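Local coordinates for F1 capsule-anchoring protein (Yersinia pestis, PDB 2XET), which is the outer-membrane usher Caf1A, represented here by its C-terminal domain, and takes part in assembling F1 capsular antigen fibres, at residues A[6-11]-A[49-54]. Residues are numbered along the deposited sequence; the frame is centred on the assembly and turned at random.
Sequences LHLKRS and SKILVK
L6 sends its CD2 methyl against CD1 of I51, the two side chains meeting tip to tip with 3.8 Å between these carbons. With CG anti to the backbone N (chi1 -175°), L6 carries this methyl across to the other strand. From the I51 side, a chi1 of 63° and an extended CG1-CD1 arm bring CD1 up to both leucines. L8 is shared: its CD2 lies 4.3 Å from I51 CD1, a looser touch, while its other methyl, CD1, meets CG2 of V53 end on at 4.0 Å. No hydrogen bond links the segments, and the axes of 6-10 and 49-54 come no closer than 10.7 Å, well beyond the spacing of paired strands; the contact is thus one of side chains bridging two layers. Their directions diverge by 62°, in keeping with the packed layers of a transthyretin-like beta-sandwich, in which strands 62-68 and 79-87 separate the two in sheet order. All four touching residues are buried, close to the centre of the chain. S65 and V67 of strand 62-68 also touch this cluster, V22 and I24 of strand 21-24 pack on I51, and V16 reaches both L8 and V53. From strand 79-87, T83 adjoins L8 and C85, which is disulfide-bonded to C63, adjoins V53.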
ATOM      1  N   LEU A   6      -6.407  -1.246  -2.012  1.00  6.41           N
ATOM      2  CA  LEU A   6      -5.955  -0.356  -0.941  1.00  6.64           C
ATOM      3  C   LEU A   6      -5.860   1.098  -1.395  1.00  6.67           C
ATOM      4  O   LEU A   6      -5.094   1.421  -2.312  1.00  6.74           O
ATOM      5  CB  LEU A   6      -4.587  -0.827  -0.426  1.00  6.51           C
ATOM      6  CG  LEU A   6      -4.001  -0.082   0.768  1.00  7.19           C
ATOM      7  CD1 LEU A   6      -4.886  -0.268   2.004  1.00  9.17           C
ATOM      8  CD2 LEU A   6      -2.578  -0.580   1.020  1.00  7.60           C
ATOM      9  N   HIS A   7      -6.683   1.963  -0.793  1.00  6.83           N
ATOM     10  CA  HIS A   7      -6.658   3.375  -1.124  1.00  7.37           C
ATOM     11  C   HIS A   7      -5.687   4.062  -0.196  1.00  7.30           C
ATOM     12  O   HIS A   7      -5.879   4.046   1.017  1.00  7.91           O
ATOM     13  CB  HIS A   7      -8.057   4.015  -0.965  1.00  7.76           C
ATOM     14  CG  HIS A   7      -8.138   5.429  -1.442  1.00  9.71           C
ATOM     15  ND1 HIS A   7      -9.100   6.308  -0.985  1.00 13.93           N
ATOM     16  CD2 HIS A   7      -7.392   6.119  -2.340  1.00  8.96           C
ATOM     17  CE1 HIS A   7      -8.935   7.481  -1.573  1.00 12.79           C
ATOM     18  NE2 HIS A   7      -7.906   7.396  -2.396  1.00 11.09           N
ATOM     19  N   LEU A   8      -4.631   4.634  -0.770  1.00  7.19           N
ATOM     20  CA  LEU A   8      -3.583   5.283   0.005  1.00  7.50           C
ATOM     21  C   LEU A   8      -3.718   6.788  -0.063  1.00  8.25           C
ATOM     22  O   LEU A   8      -4.035   7.318  -1.108  1.00  8.16           O
ATOM     23  CB  LEU A   8      -2.205   4.870  -0.547  1.00  7.87           C
ATOM     24  CG  LEU A   8      -1.807   3.405  -0.356  1.00  8.03           C
ATOM     25  CD1 LEU A   8      -0.700   3.053  -1.361  1.00 10.88           C
ATOM     26  CD2 LEU A   8      -1.356   3.127   1.086  1.00 10.07           C
ATOM     27  N   LYS A   9      -3.462   7.479   1.047  1.00  7.89           N
ATOM     28  CA  LYS A   9      -3.351   8.942   1.020  1.00  8.72           C
ATOM     29  C   LYS A   9      -2.157   9.302   1.900  1.00  8.09           C
ATOM     30  O   LYS A   9      -1.958   8.661   2.941  1.00  7.16           O
ATOM     31  CB  LYS A   9      -4.637   9.613   1.523  1.00  9.14           C
ATOM     32  CG  LYS A   9      -4.667  11.133   1.320  1.00 12.84           C
ATOM     33  CD  LYS A   9      -6.034  11.762   1.600  1.00 13.34           C
ATOM     34  CE  LYS A   9      -6.572  11.331   2.968  1.00 18.57           C
ATOM     35  NZ  LYS A   9      -7.761  12.086   3.430  1.00 22.44           N
ATOM     36  N   ARG A  10      -1.361  10.293   1.476  1.00  6.63           N
ATOM     37  CA  ARG A  10      -0.210  10.702   2.264  1.00  6.44           C
ATOM     38  C   ARG A  10      -0.664  11.370   3.571  1.00  6.38           C
ATOM     39  O   ARG A  10      -1.783  11.905   3.648  1.00  6.08           O
ATOM     40  CB  ARG A  10       0.655  11.690   1.472  1.00  5.60           C
ATOM     41  CG  ARG A  10       1.405  11.036   0.290  1.00  5.06           C
ATOM     42  CD  ARG A  10       1.713  12.084  -0.788  1.00  4.07           C
ATOM     43  NE  ARG A  10       2.354  13.295  -0.273  1.00  7.44           N
ATOM     44  CZ  ARG A  10       3.474  13.828  -0.769  1.00  9.83           C
ATOM     45  NH1 ARG A  10       4.098  13.270  -1.788  1.00  7.95           N
ATOM     46  NH2 ARG A  10       3.961  14.943  -0.246  1.00  7.48           N
ATOM     47  N   SER A  11       0.226  11.376   4.578  1.00  5.05           N
ATOM     48  CA  SER A  11      -0.066  12.040   5.860  1.00  5.33           C
ATOM     49  C   SER A  11      -0.300  13.572   5.730  1.00  5.45           C
ATOM     50  O   SER A  11      -0.931  14.196   6.618  1.00  5.51           O
ATOM     51  CB  SER A  11       1.004  11.715   6.905  1.00  5.94           C
ATOM     52  OG  SER A  11       2.304  11.875   6.372  1.00  6.08           O
ATOM     53  N   SER A  49       0.497  -6.744   7.409  1.00  9.78           N
ATOM     54  CA  SER A  49       1.673  -6.411   6.596  1.00 10.07           C
ATOM     55  C   SER A  49       2.122  -4.964   6.835  1.00  9.90           C
ATOM     56  O   SER A  49       1.361  -4.146   7.362  1.00  9.77           O
ATOM     57  CB  SER A  49       1.365  -6.585   5.106  1.00 11.19           C
ATOM     58  OG  SER A  49       1.013  -7.915   4.836  1.00 11.79           O
ATOM     59  N   LYS A  50       3.357  -4.671   6.431  1.00  9.42           N
ATOM     60  CA  LYS A  50       3.872  -3.305   6.416  1.00  9.65           C
ATOM     61  C   LYS A  50       4.414  -3.072   5.012  1.00  8.67           C
ATOM     62  O   LYS A  50       5.135  -3.921   4.476  1.00  8.86           O
ATOM     63  CB  LYS A  50       4.990  -3.115   7.443  1.00  9.55           C
ATOM     64  CG  LYS A  50       4.475  -3.173   8.900  1.00 11.04           C
ATOM     65  CD  LYS A  50       5.589  -2.970   9.917  1.00 13.41           C
ATOM     66  CE  LYS A  50       5.039  -3.187  11.324  1.00 18.06           C
ATOM     67  NZ  LYS A  50       4.101  -2.092  11.693  1.00 21.78           N
ATOM     68  N   ILE A  51       4.045  -1.939   4.427  1.00  8.48           N
ATOM     69  CA  ILE A  51       4.502  -1.600   3.070  1.00  7.83           C
ATOM     70  C   ILE A  51       5.255  -0.276   2.986  1.00  7.72           C
ATOM     71  O   ILE A  51       5.095   0.609   3.844  1.00  7.29           O
ATOM     72  CB  ILE A  51       3.323  -1.609   2.043  1.00  7.86           C
ATOM     73  CG1 ILE A  51       2.276  -0.541   2.404  1.00  6.55           C
ATOM     74  CG2 ILE A  51       2.706  -3.028   1.917  1.00  8.08           C
ATOM     75  CD1 ILE A  51       1.153  -0.347   1.359  1.00  6.52           C
ATOM     76  N   LEU A  52       6.123  -0.187   1.973  1.00  7.11           N
ATOM     77  CA  LEU A  52       6.796   1.033   1.590  1.00  7.52           C
ATOM     78  C   LEU A  52       6.245   1.432   0.232  1.00  7.45           C
ATOM     79  O   LEU A  52       6.076   0.586  -0.649  1.00  7.16           O
ATOM     80  CB  LEU A  52       8.301   0.788   1.453  1.00  7.38           C
ATOM     81  CG  LEU A  52       9.179   1.994   1.091  1.00  8.70           C
ATOM     82  CD1 LEU A  52       9.172   3.106   2.161  1.00  9.08           C
ATOM     83  CD2 LEU A  52      10.614   1.551   0.762  1.00  8.51           C
ATOM     84  N   VAL A  53       5.982   2.728   0.078  1.00  7.51           N
ATOM     85  CA  VAL A  53       5.454   3.277  -1.153  1.00  7.31           C
ATOM     86  C   VAL A  53       6.454   4.357  -1.560  1.00  7.60           C
ATOM     87  O   VAL A  53       6.755   5.253  -0.763  1.00  7.24           O
ATOM     88  CB  VAL A  53       4.024   3.807  -0.940  1.00  8.39           C
ATOM     89  CG1 VAL A  53       3.449   4.341  -2.237  1.00  8.06           C
ATOM     90  CG2 VAL A  53       3.135   2.683  -0.365  1.00  7.37           C
ATOM     91  N   LYS A  54       7.007   4.254  -2.769  1.00  7.20           N
ATOM     92  CA  LYS A  54       8.182   5.063  -3.120  1.00  7.75           C
ATOM     93  C   LYS A  54       8.079   5.670  -4.527  1.00  7.58           C
ATOM     94  O   LYS A  54       7.680   4.968  -5.462  1.00  8.00           O
ATOM     95  CB  LYS A  54       9.454   4.213  -2.991  1.00  8.45           C
ATOM     96  CG  LYS A  54      10.780   5.000  -3.068  1.00  8.97           C
ATOM     97  CD  LYS A  54      11.969   4.077  -2.832  1.00 10.99           C
ATOM     98  CE  LYS A  54      13.295   4.819  -2.982  1.00 17.44           C
ATOM     99  NZ  LYS A  54      14.426   3.850  -2.813  1.00 20.70           N
TER